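Local coordinates for ebony (Drosophila melanogaster, PDB 6DYM), which probably joins beta-alanine to amine substrates as a nonribosomal peptide synthetase, this piece being its C-terminal, atypical condensation domain, at residues A[78-83]-A[114-119]; A[158-163]-A[206-211]. All coordinates share one frame; numbering follows the deposited sequence.

Contact 1 of 2, residues A[78-83]-A[114-119]; sequences NFDARN and KGLNQI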
loop_
_atom_site.group_PDB
_atom_site.type_symbol
_atom_site.label_atom_id
_atom_site.label_comp_id
_atom_site.label_asym_id
_atom_site.label_seq_id
_atom_site.Cartn_x
_atom_site.Cartn_y
_atom_site.Cartn_z
ATOM N N ASN A 78 7.232 0.651 -2.359
ATOM C CA ASN A 78 7.048 1.992 -2.888
ATOM C C ASN A 78 7.532 2.062 -4.324
ATOM O O ASN A 78 8.472 1.364 -4.714
ATOM C CB ASN A 78 7.805 3.024 -2.057
ATOM C CG ASN A 78 7.481 2.926 -0.595
ATOM O OD1 ASN A 78 6.320 3.022 -0.212
ATOM N ND2 ASN A 78 8.499 2.712 0.237
ATOM N N PHE A 79 6.884 2.934 -5.095
ATOM C CA PHE A 79 7.288 3.274 -6.450
ATOM C C PHE A 79 7.208 4.784 -6.628
ATOM O O PHE A 79 6.465 5.476 -5.927
ATOM C CB PHE A 79 6.390 2.627 -7.510
ATOM C CG PHE A 79 6.748 1.214 -7.848
ATOM C CD1 PHE A 79 7.973 0.911 -8.416
ATOM C CD2 PHE A 79 5.837 0.192 -7.642
ATOM C CE1 PHE A 79 8.292 -0.386 -8.744
ATOM C CE2 PHE A 79 6.150 -1.109 -7.968
ATOM C CZ PHE A 79 7.377 -1.397 -8.522
ATOM N N ASP A 80 7.988 5.288 -7.573
ATOM C CA ASP A 80 7.701 6.592 -8.148
ATOM C C ASP A 80 6.336 6.526 -8.819
ATOM O O ASP A 80 6.125 5.717 -9.727
ATOM C CB ASP A 80 8.793 6.967 -9.151
ATOM C CG ASP A 80 8.639 8.381 -9.704
ATOM O OD1 ASP A 80 7.507 8.906 -9.760
ATOM O OD2 ASP A 80 9.666 8.971 -10.095
ATOM N N ALA A 81 5.402 7.364 -8.358
ATOM C CA ALA A 81 4.039 7.300 -8.877
ATOM C C ALA A 81 3.994 7.474 -10.392
ATOM O O ALA A 81 3.080 6.962 -11.047
ATOM C CB ALA A 81 3.168 8.356 -8.200
ATOM N N ARG A 82 4.967 8.180 -10.965
ATOM C CA ARG A 82 5.019 8.423 -12.401
ATOM C C ARG A 82 5.993 7.489 -13.121
ATOM O O ARG A 82 6.407 7.783 -14.249
ATOM C CB ARG A 82 5.381 9.885 -12.663
ATOM C CG ARG A 82 4.452 10.882 -11.966
ATOM C CD ARG A 82 4.568 12.266 -12.583
ATOM N NE ARG A 82 3.783 13.281 -11.879
ATOM C CZ ARG A 82 2.460 13.395 -11.966
ATOM N NH1 ARG A 82 1.825 14.357 -11.308
ATOM N NH2 ARG A 82 1.769 12.544 -12.712
ATOM N N ASN A 83 6.356 6.368 -12.500
ATOM C CA ASN A 83 7.335 5.445 -13.072
ATOM C C ASN A 83 7.086 4.036 -12.532
ATOM O O ASN A 83 8.002 3.342 -12.092
ATOM C CB ASN A 83 8.761 5.912 -12.775
ATOM C CG ASN A 83 9.796 5.221 -13.644
ATOM O OD1 ASN A 83 9.519 4.862 -14.785
ATOM N ND2 ASN A 83 10.995 5.026 -13.103
ATOM N N LYS A 114 4.502 17.691 -11.294
ATOM C CA LYS A 114 4.812 16.959 -12.507
ATOM C C LYS A 114 6.273 16.525 -12.508
ATOM O O LYS A 114 7.125 17.108 -11.832
ATOM C CB LYS A 114 4.526 17.812 -13.746
ATOM C CG LYS A 114 3.084 18.272 -13.882
ATOM C CD LYS A 114 2.191 17.152 -14.398
ATOM C CE LYS A 114 0.998 17.705 -15.171
ATOM N NZ LYS A 114 -0.033 18.295 -14.272
ATOM N N GLY A 115 6.553 15.483 -13.277
ATOM C CA GLY A 115 7.912 15.034 -13.475
ATOM C C GLY A 115 8.255 13.818 -12.631
ATOM O O GLY A 115 7.556 13.456 -11.680
ATOM N N LEU A 116 9.358 13.178 -12.999
ATOM C CA LEU A 116 9.844 12.022 -12.270
ATOM C C LEU A 116 10.487 12.464 -10.958
ATOM O O LEU A 116 10.864 13.626 -10.781
ATOM C CB LEU A 116 10.847 11.234 -13.119
ATOM C CG LEU A 116 10.321 10.169 -14.094
ATOM C CD1 LEU A 116 9.030 10.597 -14.786
ATOM C CD2 LEU A 116 11.384 9.823 -15.132
ATOM N N ASN A 117 10.591 11.518 -10.026
ATOM C CA ASN A 117 11.246 11.740 -8.739
ATOM C C ASN A 117 10.534 12.820 -7.926
ATOM O O ASN A 117 11.159 13.540 -7.144
ATOM C CB ASN A 117 12.726 12.096 -8.930
ATOM C CG ASN A 117 13.536 11.921 -7.664
ATOM O OD1 ASN A 117 14.333 10.993 -7.565
ATOM N ND2 ASN A 117 13.330 12.799 -6.687
ATOM N N GLN A 118 9.222 12.947 -8.111
ATOM C CA GLN A 118 8.414 13.914 -7.380
ATOM C C GLN A 118 7.458 13.250 -6.401
ATOM O O GLN A 118 7.387 13.644 -5.235
ATOM C CB GLN A 118 7.615 14.786 -8.361
ATOM C CG GLN A 118 8.469 15.641 -9.288
ATOM C CD GLN A 118 8.986 16.896 -8.617
ATOM O OE1 GLN A 118 8.801 17.095 -7.415
ATOM N NE2 GLN A 118 9.639 17.755 -9.393
ATOM N N ILE A 119 6.720 12.246 -6.850
ATOM C CA ILE A 119 5.666 11.625 -6.060
ATOM C C ILE A 119 6.126 10.226 -5.676
ATOM O O ILE A 119 6.245 9.343 -6.535
ATOM C CB ILE A 119 4.344 11.580 -6.833
ATOM C CG1 ILE A 119 4.015 12.958 -7.415
ATOM C CG2 ILE A 119 3.232 11.105 -5.938
ATOM C CD1 ILE A 119 2.768 12.960 -8.268
HETATM O O HOH W 1 7.210 11.585 -9.443
#

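Contact 2 of 2, residues A[158-163]-A[206-211]; sequences GIFTTN and AIVHWK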
loop_
_atom_site.group_PDB
_atom_site.type_symbol
_atom_site.label_atom_id
_atom_site.label_comp_id
_atom_site.label_asym_id
_atom_site.label_seq_id
_atom_site.Cartn_x
_atom_site.Cartn_y
_atom_site.Cartn_z
ATOM N N GLY A 158 6.923 14.552 -2.145
ATOM C CA GLY A 158 5.975 14.128 -1.131
ATOM C C GLY A 158 5.625 12.665 -1.279
ATOM O O GLY A 158 6.078 11.979 -2.200
ATOM N N ILE A 159 4.792 12.202 -0.347
ATOM C CA ILE A 159 4.342 10.816 -0.282
ATOM C C ILE A 159 2.846 10.769 -0.566
ATOM O O ILE A 159 2.070 11.555 -0.009
ATOM C CB ILE A 159 4.663 10.191 1.089
ATOM C CG1 ILE A 159 6.175 10.198 1.329
ATOM C CG2 ILE A 159 4.108 8.780 1.174
ATOM C CD1 ILE A 159 6.565 9.857 2.733
ATOM N N PHE A 160 2.443 9.814 -1.399
ATOM C CA PHE A 160 1.098 9.722 -1.953
ATOM C C PHE A 160 0.578 8.309 -1.732
ATOM O O PHE A 160 1.276 7.341 -2.047
ATOM C CB PHE A 160 1.154 10.064 -3.446
ATOM C CG PHE A 160 -0.174 10.160 -4.126
ATOM C CD1 PHE A 160 -1.125 11.071 -3.706
ATOM C CD2 PHE A 160 -0.449 9.373 -5.239
ATOM C CE1 PHE A 160 -2.342 11.176 -4.364
ATOM C CE2 PHE A 160 -1.660 9.472 -5.899
ATOM C CZ PHE A 160 -2.609 10.376 -5.456
ATOM N N THR A 161 -0.631 8.184 -1.184
ATOM C CA THR A 161 -1.192 6.859 -0.940
ATOM C C THR A 161 -2.704 6.956 -0.763
ATOM O O THR A 161 -3.230 7.999 -0.362
ATOM C CB THR A 161 -0.550 6.197 0.293
ATOM O OG1 THR A 161 -1.097 4.886 0.481
ATOM C CG2 THR A 161 -0.785 7.029 1.550
ATOM N N THR A 162 -3.399 5.862 -1.092
ATOM C CA THR A 162 -4.821 5.713 -0.784
ATOM C C THR A 162 -4.961 4.724 0.365
ATOM O O THR A 162 -4.536 3.571 0.251
ATOM C CB THR A 162 -5.627 5.227 -1.989
ATOM O OG1 THR A 162 -5.440 6.122 -3.085
ATOM C CG2 THR A 162 -7.114 5.178 -1.653
ATOM N N ASN A 163 -5.559 5.171 1.459
ATOM C CA ASN A 163 -5.710 4.342 2.643
ATOM C C ASN A 163 -7.139 3.826 2.710
ATOM O O ASN A 163 -8.095 4.611 2.686
ATOM C CB ASN A 163 -5.323 5.124 3.893
ATOM C CG ASN A 163 -3.832 5.345 3.968
ATOM O OD1 ASN A 163 -3.056 4.397 3.879
ATOM N ND2 ASN A 163 -3.421 6.597 4.096
ATOM N N ALA A 206 -12.506 5.247 1.191
ATOM C CA ALA A 206 -11.171 5.225 0.609
ATOM C C ALA A 206 -10.675 6.658 0.651
ATOM O O ALA A 206 -11.350 7.563 0.145
ATOM C CB ALA A 206 -11.181 4.691 -0.824
ATOM N N ILE A 207 -9.528 6.876 1.283
ATOM C CA ILE A 207 -9.033 8.222 1.531
ATOM C C ILE A 207 -7.702 8.383 0.817
ATOM O O ILE A 207 -6.778 7.585 1.024
ATOM C CB ILE A 207 -8.901 8.515 3.033
ATOM C CG1 ILE A 207 -10.242 8.226 3.725
ATOM C CG2 ILE A 207 -8.485 9.958 3.238
ATOM C CD1 ILE A 207 -10.385 8.813 5.104
ATOM N N VAL A 208 -7.616 9.408 -0.029
ATOM C CA VAL A 208 -6.394 9.736 -0.758
ATOM C C VAL A 208 -5.597 10.727 0.079
ATOM O O VAL A 208 -6.090 11.812 0.409
ATOM C CB VAL A 208 -6.711 10.308 -2.150
ATOM C CG1 VAL A 208 -5.431 10.692 -2.875
ATOM C CG2 VAL A 208 -7.481 9.289 -2.970
ATOM N N HIS A 209 -4.366 10.352 0.420
ATOM C CA HIS A 209 -3.544 11.092 1.366
ATOM C C HIS A 209 -2.257 11.560 0.704
ATOM O O HIS A 209 -1.656 10.839 -0.096
ATOM C CB HIS A 209 -3.197 10.231 2.589
ATOM C CG HIS A 209 -4.255 10.220 3.644
ATOM N ND1 HIS A 209 -4.835 9.057 4.105
ATOM C CD2 HIS A 209 -4.822 11.228 4.349
ATOM C CE1 HIS A 209 -5.717 9.349 5.046
ATOM N NE2 HIS A 209 -5.730 10.661 5.210
ATOM N N TRP A 210 -1.822 12.765 1.076
ATOM C CA TRP A 210 -0.648 13.390 0.481
ATOM C C TRP A 210 0.090 14.162 1.565
ATOM O O TRP A 210 -0.525 14.934 2.307
ATOM C CB TRP A 210 -1.067 14.318 -0.671
ATOM C CG TRP A 210 -0.031 15.294 -1.166
ATOM C CD1 TRP A 210 -0.057 16.651 -1.024
ATOM C CD2 TRP A 210 1.156 14.994 -1.919
ATOM N NE1 TRP A 210 1.042 17.213 -1.626
ATOM C CE2 TRP A 210 1.804 16.218 -2.181
ATOM C CE3 TRP A 210 1.739 13.811 -2.383
ATOM C CZ2 TRP A 210 2.999 16.295 -2.894
ATOM C CZ3 TRP A 210 2.928 13.891 -3.093
ATOM C CH2 TRP A 210 3.541 15.125 -3.342
ATOM N N LYS A 211 1.399 13.945 1.666
ATOM C CA LYS A 211 2.224 14.634 2.649
ATOM C C LYS A 211 3.457 15.181 1.953
ATOM O O LYS A 211 4.275 14.413 1.440
ATOM C CB LYS A 211 2.630 13.702 3.796
ATOM C CG LYS A 211 3.475 14.380 4.871
ATOM C CD LYS A 211 3.695 13.459 6.065
ATOM C CE LYS A 211 4.438 14.176 7.179
ATOM N NZ LYS A 211 4.285 15.650 7.058
#

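Contact 1 of 2, residues A[78-83]-A[114-119]
The guanidinium of Arg82 lies between Ile119 and Lys114. Ile119 CD1 covers one face and comes within 3.5 Å of Arg82 NH1. Lys114 CD lies over the opposite face, displaced toward the rim, and is 4.2 Å from Arg82 NH1. Gly115 O sits at the edge, near the plane of the group. Its closest approach is to the aliphatic part, 3.3 Å from Arg82 CD. Arg82 belongs to a type I beta turn, Asp80 to Asn83, which follows the end of strand 71-80 and docks on the loop between helix 93-111 and strand 119-127. The strand order is consistent with a GNAT-like fold. Arg82 has CG anti to its carbonyl carbon (chi1 -55°), and its chain then runs extended to NE, which carries the charged end past Gly115. There NH2 forms a salt bridge with Asp109, and NH1 bonds to Arg108 O and Pro113 O. These bonds probably fix the rotation of the group.

The Asp80 carboxylate uses both oxygens. OD2 accepts from Asn117 N at 2.7 Å, on its syn side and somewhat out of plane, with an N-H...O angle of 164°. OD1 is met from above the carboxylate plane by Arg82 N at 2.9 Å, which makes an Asx turn. A water also donates to OD1 and to Gly115 O, and accepts from Ile119 N. It therefore ties Asp80 to Gly115 and to the start of strand 119-127. The backbones also join directly: Ala81 N donates to Ile119 O at 2.8 Å, and Ala81 CB rests against Ile119 CG2 at 3.6 Å.

Contact 2 of 2, residues A[158-163]-A[206-211]
Trp210 and Gly158 form the tight end of this contact. Trp210 CH2 is 3.4 Å from Gly158 CA, and CE3 is 3.3 Å from Ile159 O. Gly158 has no side chain, and the indole and Lys211 O come close to its CA. With CG anti to N (chi1 165°), Trp210 reaches back along the neighbouring strand, and its edge meets Phe160 CB. Phe160 in turn puts CE1 3.5 Å from Val208 CG1. An alanine in place of Trp210 would probably open a gap over Gly158 and deprive Phe160 CB of its neighbour.

Six backbone hydrogen bonds join the strands as an antiparallel pair within a mixed sheet whose strand order is consistent with a GNAT-like fold. Ile159-Lys211, Thr161-His209 and Asn163-Ile207 are the hydrogen-bonded pairs.

Toward the far end the packing is looser, and Thr161 to Asn163 are partly exposed, while Ala206 to His209 opposite are buried. Thr162 CG2 is 4.2 Å from Ala206 CB, and Thr162 OG1 turns to Glu104. On the other face of the sheet, Asn163 ND2 donates to His209 ND1 at 2.8 Å. The donor is tilted 25° from the imidazole plane, while His209 NE2 bonds to Asp173. Ile207 CG2 lies over one face of that ring, near the rim.

In the fold
Contact 2 is core: its centre lies about 10 Å from that of the chain, and eight of its residues are buried. Contact 1 is nearer the surface, with its centre about 15 Å out and only three buried residues. Both belong to the same sheet. Contact 2 pairs two of its inner strands, while contact 1 joins the turn after strand 71-80 to the loop leading into strand 119-127. Regular backbone bonds and aromatic packing dominate contact 2. Contact 1 has a single direct backbone-to-backbone bond and leans more on a carboxylate, a guanidinium and a bridging water. The two meet at Ile119, whose CG2 is 3.4 Å from Phe160 CB, and probably through a hydrogen bond from Gly158 N to Gln118 O.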